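GTP cyclohydrolase (Enterococcus faecalis, PDB 2R41) is of unknown function, a small alpha-beta protein of the DUF960 family that carries the name GTP cyclohydrolase without an established activity. Local coordinates at residues Ser13-Leu18 against Gly96-Ile101; Ile44-Leu49 against Val63-Glu68; Leu50-Leu55 against Ile90-Asp95. One frame throughout, in Å; residues are numbered along the deposited sequence.

Contact 1 (Ser13-Leu18 against Gly96-Ile101)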
loop_
_atom_site.group_PDB
_atom_site.type_symbol
_atom_site.label_atom_id
_atom_site.label_comp_id
_atom_site.label_asym_id
_atom_site.label_seq_id
_atom_site.Cartn_x
_atom_site.Cartn_y
_atom_site.Cartn_z
ATOM N N SER C 13 5.274 9.480 -6.083
ATOM C CA SER C 13 4.101 8.618 -6.230
ATOM C C SER C 13 3.215 8.989 -7.379
ATOM O O SER C 13 2.927 10.142 -7.565
ATOM C CB SER C 13 3.274 8.529 -4.948
ATOM O OG SER C 13 3.827 9.322 -3.924
ATOM N N ARG C 14 2.782 7.988 -8.137
ATOM C CA ARG C 14 1.891 8.204 -9.254
ATOM C C ARG C 14 0.549 7.551 -8.972
ATOM O O ARG C 14 0.519 6.402 -8.581
ATOM C CB ARG C 14 2.505 7.622 -10.505
ATOM C CG ARG C 14 3.854 8.207 -10.832
ATOM C CD ARG C 14 4.526 7.409 -11.924
ATOM N NE ARG C 14 5.483 8.253 -12.619
ATOM C CZ ARG C 14 6.285 7.846 -13.597
ATOM N NH1 ARG C 14 6.246 6.577 -13.994
ATOM N NH2 ARG C 14 7.125 8.709 -14.174
ATOM N N TYR C 15 -0.552 8.279 -9.131
ATOM C CA TYR C 15 -1.868 7.747 -8.844
ATOM C C TYR C 15 -2.653 7.853 -10.101
ATOM O O TYR C 15 -2.305 8.626 -10.990
ATOM C CB TYR C 15 -2.549 8.556 -7.742
ATOM C CG TYR C 15 -1.895 8.351 -6.409
ATOM C CD1 TYR C 15 -2.381 7.398 -5.509
ATOM C CD2 TYR C 15 -0.774 9.069 -6.050
ATOM C CE1 TYR C 15 -1.754 7.172 -4.258
ATOM C CE2 TYR C 15 -0.127 8.858 -4.816
ATOM C CZ TYR C 15 -0.615 7.907 -3.924
ATOM O OH TYR C 15 0.033 7.697 -2.712
ATOM N N ALA C 16 -3.729 7.098 -10.201
ATOM C CA ALA C 16 -4.667 7.336 -11.285
ATOM C C ALA C 16 -6.053 7.587 -10.715
ATOM O O ALA C 16 -6.463 6.919 -9.777
ATOM C CB ALA C 16 -4.688 6.185 -12.188
ATOM N N SER C 17 -6.784 8.538 -11.274
ATOM C CA SER C 17 -8.083 8.905 -10.721
ATOM C C SER C 17 -9.088 7.789 -10.867
ATOM O O SER C 17 -8.926 6.922 -11.706
ATOM C CB SER C 17 -8.655 10.092 -11.488
ATOM O OG SER C 17 -9.293 9.647 -12.680
ATOM N N LEU C 18 -10.165 7.885 -10.100
ATOM C CA LEU C 18 -11.267 6.959 -10.183
ATOM C C LEU C 18 -11.789 6.770 -11.606
ATOM O O LEU C 18 -11.884 5.633 -12.079
ATOM C CB LEU C 18 -12.396 7.391 -9.256
ATOM C CG LEU C 18 -13.737 6.647 -9.386
ATOM C CD1 LEU C 18 -13.671 5.218 -8.871
ATOM C CD2 LEU C 18 -14.858 7.401 -8.681
ATOM N N GLY C 96 3.587 18.570 -7.765
ATOM C CA GLY C 96 4.878 18.918 -7.203
ATOM C C GLY C 96 5.319 17.952 -6.121
ATOM O O GLY C 96 6.492 17.918 -5.746
ATOM N N HIS C 97 4.376 17.164 -5.617
ATOM C CA HIS C 97 4.698 16.054 -4.729
ATOM C C HIS C 97 4.093 14.748 -5.236
ATOM O O HIS C 97 4.681 13.678 -5.078
ATOM C CB HIS C 97 4.210 16.343 -3.308
ATOM C CG HIS C 97 2.824 16.907 -3.249
ATOM N ND1 HIS C 97 2.518 18.179 -3.681
ATOM C CD2 HIS C 97 1.661 16.370 -2.808
ATOM C CE1 HIS C 97 1.228 18.402 -3.510
ATOM N NE2 HIS C 97 0.685 17.321 -2.982
ATOM N N ARG C 98 2.916 14.845 -5.844
ATOM C CA ARG C 98 2.210 13.668 -6.337
ATOM C C ARG C 98 1.827 13.830 -7.805
ATOM O O ARG C 98 1.385 14.899 -8.226
ATOM C CB ARG C 98 0.962 13.398 -5.495
ATOM C CG ARG C 98 -0.334 13.869 -6.136
ATOM C CD ARG C 98 -1.473 12.904 -5.852
ATOM N NE ARG C 98 -1.437 12.402 -4.483
ATOM C CZ ARG C 98 -2.395 11.665 -3.931
ATOM N NH1 ARG C 98 -3.471 11.341 -4.633
ATOM N NH2 ARG C 98 -2.279 11.252 -2.676
ATOM N N GLU C 99 1.999 12.763 -8.578
ATOM C CA GLU C 99 1.607 12.763 -9.982
ATOM C C GLU C 99 0.314 11.982 -10.194
ATOM O O GLU C 99 0.113 10.923 -9.598
ATOM C CB GLU C 99 2.723 12.176 -10.849
ATOM C CG GLU C 99 3.993 13.010 -10.875
ATOM C CD GLU C 99 5.249 12.161 -10.861
ATOM O OE1 GLU C 99 5.367 11.260 -11.717
ATOM O OE2 GLU C 99 6.118 12.396 -9.995
ATOM N N THR C 100 -0.558 12.511 -11.046
ATOM C CA THR C 100 -1.883 11.946 -11.231
ATOM C C THR C 100 -2.328 11.961 -12.685
ATOM O O THR C 100 -2.153 12.941 -13.390
ATOM C CB THR C 100 -2.890 12.702 -10.377
ATOM O OG1 THR C 100 -2.436 12.711 -9.030
ATOM C CG2 THR C 100 -4.255 12.043 -10.402
ATOM N N ILE C 101 -2.890 10.844 -13.128
ATOM C CA ILE C 101 -3.570 10.780 -14.414
ATOM C C ILE C 101 -5.057 10.843 -14.207
ATOM O O ILE C 101 -5.617 10.126 -13.398
ATOM C CB ILE C 101 -3.280 9.482 -15.103
ATOM C CG1 ILE C 101 -1.794 9.423 -15.427
ATOM C CG2 ILE C 101 -4.114 9.385 -16.344
ATOM C CD1 ILE C 101 -1.312 8.093 -15.909
#

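Contact 2 (Ile44-Leu49 against Val63-Glu68)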
loop_
_atom_site.group_PDB
_atom_site.type_symbol
_atom_site.label_atom_id
_atom_site.label_comp_id
_atom_site.label_asym_id
_atom_site.label_seq_id
_atom_site.Cartn_x
_atom_site.Cartn_y
_atom_site.Cartn_z
ATOM N N ILE C 44 12.347 16.401 -23.853
ATOM C CA ILE C 44 11.906 17.795 -23.923
ATOM C C ILE C 44 11.544 18.303 -22.510
ATOM O O ILE C 44 11.299 17.477 -21.596
ATOM C CB ILE C 44 10.677 17.942 -24.840
ATOM C CG1 ILE C 44 9.401 17.657 -24.019
ATOM C CG2 ILE C 44 10.838 17.120 -26.118
ATOM C CD1 ILE C 44 8.467 16.643 -24.552
ATOM N N PRO C 45 11.426 19.645 -22.336
ATOM C CA PRO C 45 11.033 20.193 -21.054
ATOM C C PRO C 45 9.563 19.899 -20.862
ATOM O O PRO C 45 8.815 19.826 -21.841
ATOM C CB PRO C 45 11.205 21.689 -21.224
ATOM C CG PRO C 45 11.501 21.938 -22.589
ATOM C CD PRO C 45 11.538 20.685 -23.364
ATOM N N LEU C 46 9.149 19.714 -19.614
ATOM C CA LEU C 46 7.780 19.305 -19.317
ATOM C C LEU C 46 7.019 20.333 -18.517
ATOM O O LEU C 46 7.500 20.880 -17.515
ATOM C CB LEU C 46 7.784 17.969 -18.608
ATOM C CG LEU C 46 8.175 16.895 -19.595
ATOM C CD1 LEU C 46 8.327 15.566 -18.932
ATOM C CD2 LEU C 46 7.109 16.824 -20.662
ATOM N N ASN C 47 5.826 20.602 -19.009
ATOM C CA ASN C 47 4.837 21.407 -18.336
ATOM C C ASN C 47 4.357 20.548 -17.203
ATOM O O ASN C 47 4.497 19.350 -17.246
ATOM C CB ASN C 47 3.708 21.566 -19.332
ATOM C CG ASN C 47 2.845 22.760 -19.071
ATOM O OD1 ASN C 47 1.994 22.758 -18.156
ATOM N ND2 ASN C 47 2.993 23.781 -19.926
ATOM N N ASP C 48 3.783 21.113 -16.173
ATOM C CA ASP C 48 3.331 20.246 -15.105
ATOM C C ASP C 48 2.025 19.600 -15.461
ATOM O O ASP C 48 1.490 18.846 -14.680
ATOM C CB ASP C 48 3.180 21.020 -13.809
ATOM C CG ASP C 48 2.081 22.069 -13.871
ATOM O OD1 ASP C 48 1.302 22.069 -14.852
ATOM O OD2 ASP C 48 1.971 22.895 -12.932
ATOM N N LEU C 49 1.481 19.927 -16.627
ATOM C CA LEU C 49 0.237 19.302 -17.064
ATOM C C LEU C 49 0.309 18.894 -18.522
ATOM O O LEU C 49 0.749 19.674 -19.367
ATOM C CB LEU C 49 -0.922 20.224 -16.838
ATOM C CG LEU C 49 -2.227 19.707 -17.415
ATOM C CD1 LEU C 49 -2.904 18.754 -16.477
ATOM C CD2 LEU C 49 -3.070 20.943 -17.604
ATOM N N VAL C 63 -1.720 7.408 -29.172
ATOM C CA VAL C 63 -1.714 8.492 -28.250
ATOM C C VAL C 63 -1.054 9.687 -28.908
ATOM O O VAL C 63 0.113 9.618 -29.297
ATOM C CB VAL C 63 -0.938 8.099 -27.003
ATOM C CG1 VAL C 63 -0.868 9.246 -26.044
ATOM C CG2 VAL C 63 -1.604 6.932 -26.332
ATOM N N HIS C 64 -1.820 10.758 -29.043
ATOM C CA HIS C 64 -1.263 12.031 -29.408
ATOM C C HIS C 64 -0.927 12.706 -28.105
ATOM O O HIS C 64 -1.753 12.731 -27.190
ATOM C CB HIS C 64 -2.291 12.865 -30.149
ATOM C CG HIS C 64 -1.758 14.170 -30.632
ATOM N ND1 HIS C 64 -0.921 14.269 -31.723
ATOM C CD2 HIS C 64 -1.931 15.428 -30.169
ATOM C CE1 HIS C 64 -0.612 15.537 -31.921
ATOM N NE2 HIS C 64 -1.205 16.260 -30.987
ATOM N N PHE C 65 0.285 13.241 -28.023
ATOM C CA PHE C 65 0.691 14.073 -26.880
ATOM C C PHE C 65 0.829 15.548 -27.250
ATOM O O PHE C 65 1.289 15.880 -28.350
ATOM C CB PHE C 65 2.030 13.595 -26.313
ATOM C CG PHE C 65 2.742 14.628 -25.479
ATOM C CD1 PHE C 65 2.239 15.016 -24.239
ATOM C CD2 PHE C 65 3.910 15.230 -25.944
ATOM C CE1 PHE C 65 2.897 15.986 -23.467
ATOM C CE2 PHE C 65 4.584 16.200 -25.180
ATOM C CZ PHE C 65 4.083 16.582 -23.938
ATOM N N SER C 66 0.467 16.426 -26.319
ATOM C CA SER C 66 0.789 17.844 -26.439
ATOM C C SER C 66 0.743 18.478 -25.067
ATOM O O SER C 66 0.308 17.829 -24.126
ATOM C CB SER C 66 -0.186 18.565 -27.394
ATOM O OG SER C 66 -1.530 18.555 -26.926
ATOM N N GLN C 67 1.191 19.731 -24.970
ATOM C CA GLN C 67 1.157 20.529 -23.750
ATOM C C GLN C 67 1.024 22.013 -24.111
ATOM O O GLN C 67 1.410 22.424 -25.213
ATOM C CB GLN C 67 2.403 20.281 -22.873
ATOM C CG GLN C 67 3.753 20.608 -23.508
ATOM C CD GLN C 67 4.947 20.197 -22.656
ATOM O OE1 GLN C 67 4.808 19.884 -21.484
ATOM N NE2 GLN C 67 6.131 20.208 -23.249
ATOM N N GLU C 68 0.449 22.776 -23.175
ATOM C CA GLU C 68 0.327 24.235 -23.223
ATOM C C GLU C 68 1.738 24.822 -23.310
ATOM O O GLU C 68 2.673 24.271 -22.715
ATOM C CB GLU C 68 -0.368 24.754 -21.942
ATOM C CG GLU C 68 -1.886 24.429 -21.779
ATOM C CD GLU C 68 -2.312 24.032 -20.322
ATOM O OE1 GLU C 68 -3.389 23.402 -20.166
ATOM O OE2 GLU C 68 -1.587 24.324 -19.337
HETATM O O HOH W 1 -0.339 21.633 -21.023
#

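Contact 3 (Leu50-Leu55 against Ile90-Asp95)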
loop_
_atom_site.group_PDB
_atom_site.type_symbol
_atom_site.label_atom_id
_atom_site.label_comp_id
_atom_site.label_asym_id
_atom_site.label_seq_id
_atom_site.Cartn_x
_atom_site.Cartn_y
_atom_site.Cartn_z
ATOM N N LEU C 50 -0.096 17.655 -18.795
ATOM C CA LEU C 50 0.195 16.994 -20.057
ATOM C C LEU C 50 -1.065 16.438 -20.674
ATOM O O LEU C 50 -1.807 15.709 -19.996
ATOM C CB LEU C 50 1.133 15.852 -19.768
ATOM C CG LEU C 50 2.623 16.082 -19.921
ATOM C CD1 LEU C 50 3.114 17.380 -19.415
ATOM C CD2 LEU C 50 3.330 14.970 -19.240
ATOM N N HIS C 51 -1.331 16.777 -21.938
ATOM C CA HIS C 51 -2.544 16.314 -22.626
ATOM C C HIS C 51 -2.206 15.040 -23.390
ATOM O O HIS C 51 -1.180 14.962 -24.074
ATOM C CB HIS C 51 -3.070 17.346 -23.618
ATOM C CG HIS C 51 -3.372 18.703 -23.025
ATOM N ND1 HIS C 51 -2.535 19.350 -22.129
ATOM C CD2 HIS C 51 -4.389 19.574 -23.266
ATOM C CE1 HIS C 51 -3.030 20.544 -21.830
ATOM N NE2 HIS C 51 -4.153 20.704 -22.505
ATOM N N PHE C 52 -3.050 14.026 -23.282
ATOM C CA PHE C 52 -2.929 12.885 -24.175
ATOM C C PHE C 52 -4.243 12.572 -24.854
ATOM O O PHE C 52 -5.195 12.247 -24.174
ATOM C CB PHE C 52 -2.494 11.674 -23.403
ATOM C CG PHE C 52 -1.144 11.824 -22.760
ATOM C CD1 PHE C 52 0.007 11.548 -23.465
ATOM C CD2 PHE C 52 -1.030 12.210 -21.428
ATOM C CE1 PHE C 52 1.234 11.669 -22.865
ATOM C CE2 PHE C 52 0.184 12.344 -20.847
ATOM C CZ PHE C 52 1.322 12.071 -21.563
ATOM N N ASP C 53 -4.308 12.670 -26.178
ATOM C CA ASP C 53 -5.473 12.157 -26.875
ATOM C C ASP C 53 -5.261 10.688 -27.264
ATOM O O ASP C 53 -4.193 10.326 -27.794
ATOM C CB ASP C 53 -5.785 12.980 -28.108
ATOM C CG ASP C 53 -6.083 14.428 -27.779
ATOM O OD1 ASP C 53 -5.324 15.343 -28.247
ATOM O OD2 ASP C 53 -7.082 14.649 -27.048
ATOM N N LEU C 54 -6.275 9.857 -26.977
ATOM C CA LEU C 54 -6.284 8.425 -27.283
ATOM C C LEU C 54 -7.067 8.197 -28.591
ATOM O O LEU C 54 -8.262 8.412 -28.634
ATOM C CB LEU C 54 -6.981 7.691 -26.135
ATOM C CG LEU C 54 -6.422 7.588 -24.689
ATOM C CD1 LEU C 54 -6.095 6.169 -24.347
ATOM C CD2 LEU C 54 -5.227 8.477 -24.315
ATOM N N LEU C 55 -6.424 7.787 -29.674
ATOM C CA LEU C 55 -7.147 7.756 -30.941
ATOM C C LEU C 55 -7.207 6.345 -31.490
ATOM O O LEU C 55 -6.339 5.521 -31.159
ATOM C CB LEU C 55 -6.510 8.706 -31.941
ATOM C CG LEU C 55 -6.242 10.141 -31.453
ATOM C CD1 LEU C 55 -5.224 10.809 -32.347
ATOM C CD2 LEU C 55 -7.516 10.971 -31.347
ATOM N N ILE C 90 -6.963 12.060 -21.846
ATOM C CA ILE C 90 -6.611 12.157 -20.424
ATOM C C ILE C 90 -5.456 13.128 -20.169
ATOM O O ILE C 90 -4.716 13.512 -21.085
ATOM C CB ILE C 90 -6.205 10.809 -19.802
ATOM C CG1 ILE C 90 -4.867 10.362 -20.342
ATOM C CG2 ILE C 90 -7.240 9.723 -20.058
ATOM C CD1 ILE C 90 -4.838 8.873 -20.747
ATOM N N PHE C 91 -5.301 13.497 -18.903
ATOM C CA PHE C 91 -4.279 14.422 -18.498
ATOM C C PHE C 91 -3.342 13.731 -17.545
ATOM O O PHE C 91 -3.780 12.851 -16.764
ATOM C CB PHE C 91 -4.929 15.545 -17.748
ATOM C CG PHE C 91 -5.651 16.517 -18.616
ATOM C CD1 PHE C 91 -5.577 16.435 -20.012
ATOM C CD2 PHE C 91 -6.357 17.571 -18.052
ATOM C CE1 PHE C 91 -6.229 17.378 -20.837
ATOM C CE2 PHE C 91 -6.997 18.528 -18.872
ATOM C CZ PHE C 91 -6.938 18.421 -20.260
ATOM N N ALA C 92 -2.056 14.085 -17.606
ATOM C CA ALA C 92 -1.128 13.745 -16.532
ATOM C C ALA C 92 -0.809 15.028 -15.802
ATOM O O ALA C 92 -0.457 16.066 -16.409
ATOM C CB ALA C 92 0.103 13.149 -17.060
ATOM N N PHE C 93 -0.938 14.982 -14.491
ATOM C CA PHE C 93 -0.717 16.175 -13.715
ATOM C C PHE C 93 0.227 15.971 -12.560
ATOM O O PHE C 93 0.149 14.990 -11.823
ATOM C CB PHE C 93 -2.004 16.681 -13.176
ATOM C CG PHE C 93 -1.852 17.895 -12.343
ATOM C CD1 PHE C 93 -1.267 19.047 -12.874
ATOM C CD2 PHE C 93 -2.321 17.913 -11.022
ATOM C CE1 PHE C 93 -1.159 20.210 -12.113
ATOM C CE2 PHE C 93 -2.217 19.070 -10.243
ATOM C CZ PHE C 93 -1.645 20.224 -10.800
ATOM N N ASP C 94 1.090 16.948 -12.383
ATOM C CA ASP C 94 2.112 16.860 -11.400
ATOM C C ASP C 94 1.990 18.083 -10.543
ATOM O O ASP C 94 2.292 19.164 -10.985
ATOM C CB ASP C 94 3.483 16.774 -12.068
ATOM C CG ASP C 94 4.604 16.690 -11.059
ATOM O OD1 ASP C 94 4.268 16.642 -9.854
ATOM O OD2 ASP C 94 5.805 16.706 -11.430
ATOM N N ASP C 95 1.541 17.900 -9.305
ATOM C CA ASP C 95 1.292 19.023 -8.408
ATOM C C ASP C 95 2.500 19.292 -7.514
ATOM O O ASP C 95 2.445 20.135 -6.619
ATOM C CB ASP C 95 0.053 18.758 -7.550
ATOM C CG ASP C 95 0.268 17.648 -6.540
ATOM O OD1 ASP C 95 1.436 17.388 -6.182
ATOM O OD2 ASP C 95 -0.729 17.036 -6.105
#

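Contact 1 (Ser13-Leu18 against Gly96-Ile101)
Ser13 opens the pairing through its carbonyl: Glu99 N donates to Ser13 O over 3.0 Å. Arg14 adds charge to the ladder. Its CG lies anti to the carbonyl carbon (chi1 -58°), and the chain then runs extended to NE, which meets Glu99 OE1 at 3.1 Å in a nearly straight bond. The carboxylate oxygen sits in the guanidinium plane although the two flat groups are turned 75° apart. NH1 of the same guanidinium pairs with Asp37, and Trp33 of helix 26-40 packs against both partners, so the salt bridge lies between sheet and helix. This is a parallel two-strand ladder in which strand 13-16 forms one border, within the chain, of a mixed sheet. Both Tyr15 backbone bonds go to strand 98-102, straddling Thr100: N to Glu99 O, O from Ile101 N. Its ring, on the sheet face away from Arg14, carries the Arg98 guanidinium flat upon it, planes 12° apart, a cation-pi stack with Arg98 CZ 3.9 Å from the centroid of the Tyr15 ring. Beyond Ala16, Ser17 N donates to Ile101 O at 2.9 Å, while Ser17 OG caps the following helix at Val20 N and also bonds Glu106.

Contact 2 (Ile44-Leu49 against Val63-Glu68)
Gln67 reaches across from the segment 63-68 to the backbone of Pro45 and Asn47, fastening the irregular connection between helix 26-40 and strand 49-57 to the mixed sheet, beside a strand one in from its border. Two hydrogen bonds use opposite ends of one side-chain amide. Gln67 NE2 donates to Pro45 O at 3.1 Å, with the acceptor close to the amide plane, and Gln67 OE1 accepts from Asn47 N at 2.8 Å, the donor tilted 33° out of the plane of that carbonyl. Together they fix the rotation of the amide, which is buried. The chain gets there by placing CG between the backbone N and the carbonyl carbon (chi1 60°) and then running extended. Within the connection, Asn47 OD1 accepts from Leu49 N at 3.3 Å, forming an Asx turn that leads into strand 49-57.

Apolar contact is lighter. Ile44 CD1 approaches Phe65 CE2 at 4.0 Å, the two side chains coming from opposite directions, and Leu46 CD2 lies near Phe65 CZ. The ring is also packed by Leu50 and Val72.

One water bridges the two backbones: it donates to Leu49 O at 2.8 Å and accepts from Glu68 N at 2.6 Å.

Contact 3 (Leu50-Leu55 against Ile90-Asp95)
Ile90, Ala92 and Phe52 give up the most surface where strands 49-57 and 89-94 run antiparallel in the middle of the mixed sheet. Their side chains lie with that of Leu50 on the face covered by helix 26-40, where Ile32 meets both Phe52 and Ile90.

Ile90 and Phe52 form a hydrogen-bonded antiparallel pair: Phe52 N donates to Ile90 O at 2.8 Å, and Ile90 N returns a bond to Phe52 O. With chi1 at 70° and chi2 at -135°, Ile90 brings CD1 to 3.6 Å from Leu54 CD2, while its CG1 packs on Phe52 CB.

Ala92 forms the second hydrogen-bonded pair, with Leu50: Leu50 N to Ala92 O and Ala92 N to Leu50 O, each 2.9 Å. Its methyl rests 4.0 Å from Leu50 CB. The same methyl lies in the plane of the Phe52 ring, at the edge, 3.9 Å from Phe52 CE2, so the ring reaches along its own face to the Leu50-Ala92 pair.

Between these pairs, His51 and Phe91 form the non-hydrogen-bonded pair on the other face. Their side chains point the same way, and the edge of Phe91 is turned to the face of His51 with the planes at 50°. Phe91 CE1 stands 3.8 Å from His51 CD2, offset toward the rim of the imidazole.

Overall arrangement
The three contacts show how one mixed sheet gathers residues far apart in sequence. Across it the strands run 13-16, 98-102, 89-94, 49-57, 60-66, 73-78. Contact 3 holds the middle, contact 1 the parallel border, and contact 2 brings the connection before strand 49-57 to segment 63-68. Centres of contacts 1 and 3 are about 11 Å apart, those of 2 and 3 about 8 Å; contacts 1 and 2 do not touch, their nearest atoms about 7 Å apart. Along the chain, contact 1 joins near-terminal segments and encloses the other two, whose segments alternate. Helix 26-40 packs against both contacts 1 and 3, tying border and centre into one alpha-beta unit.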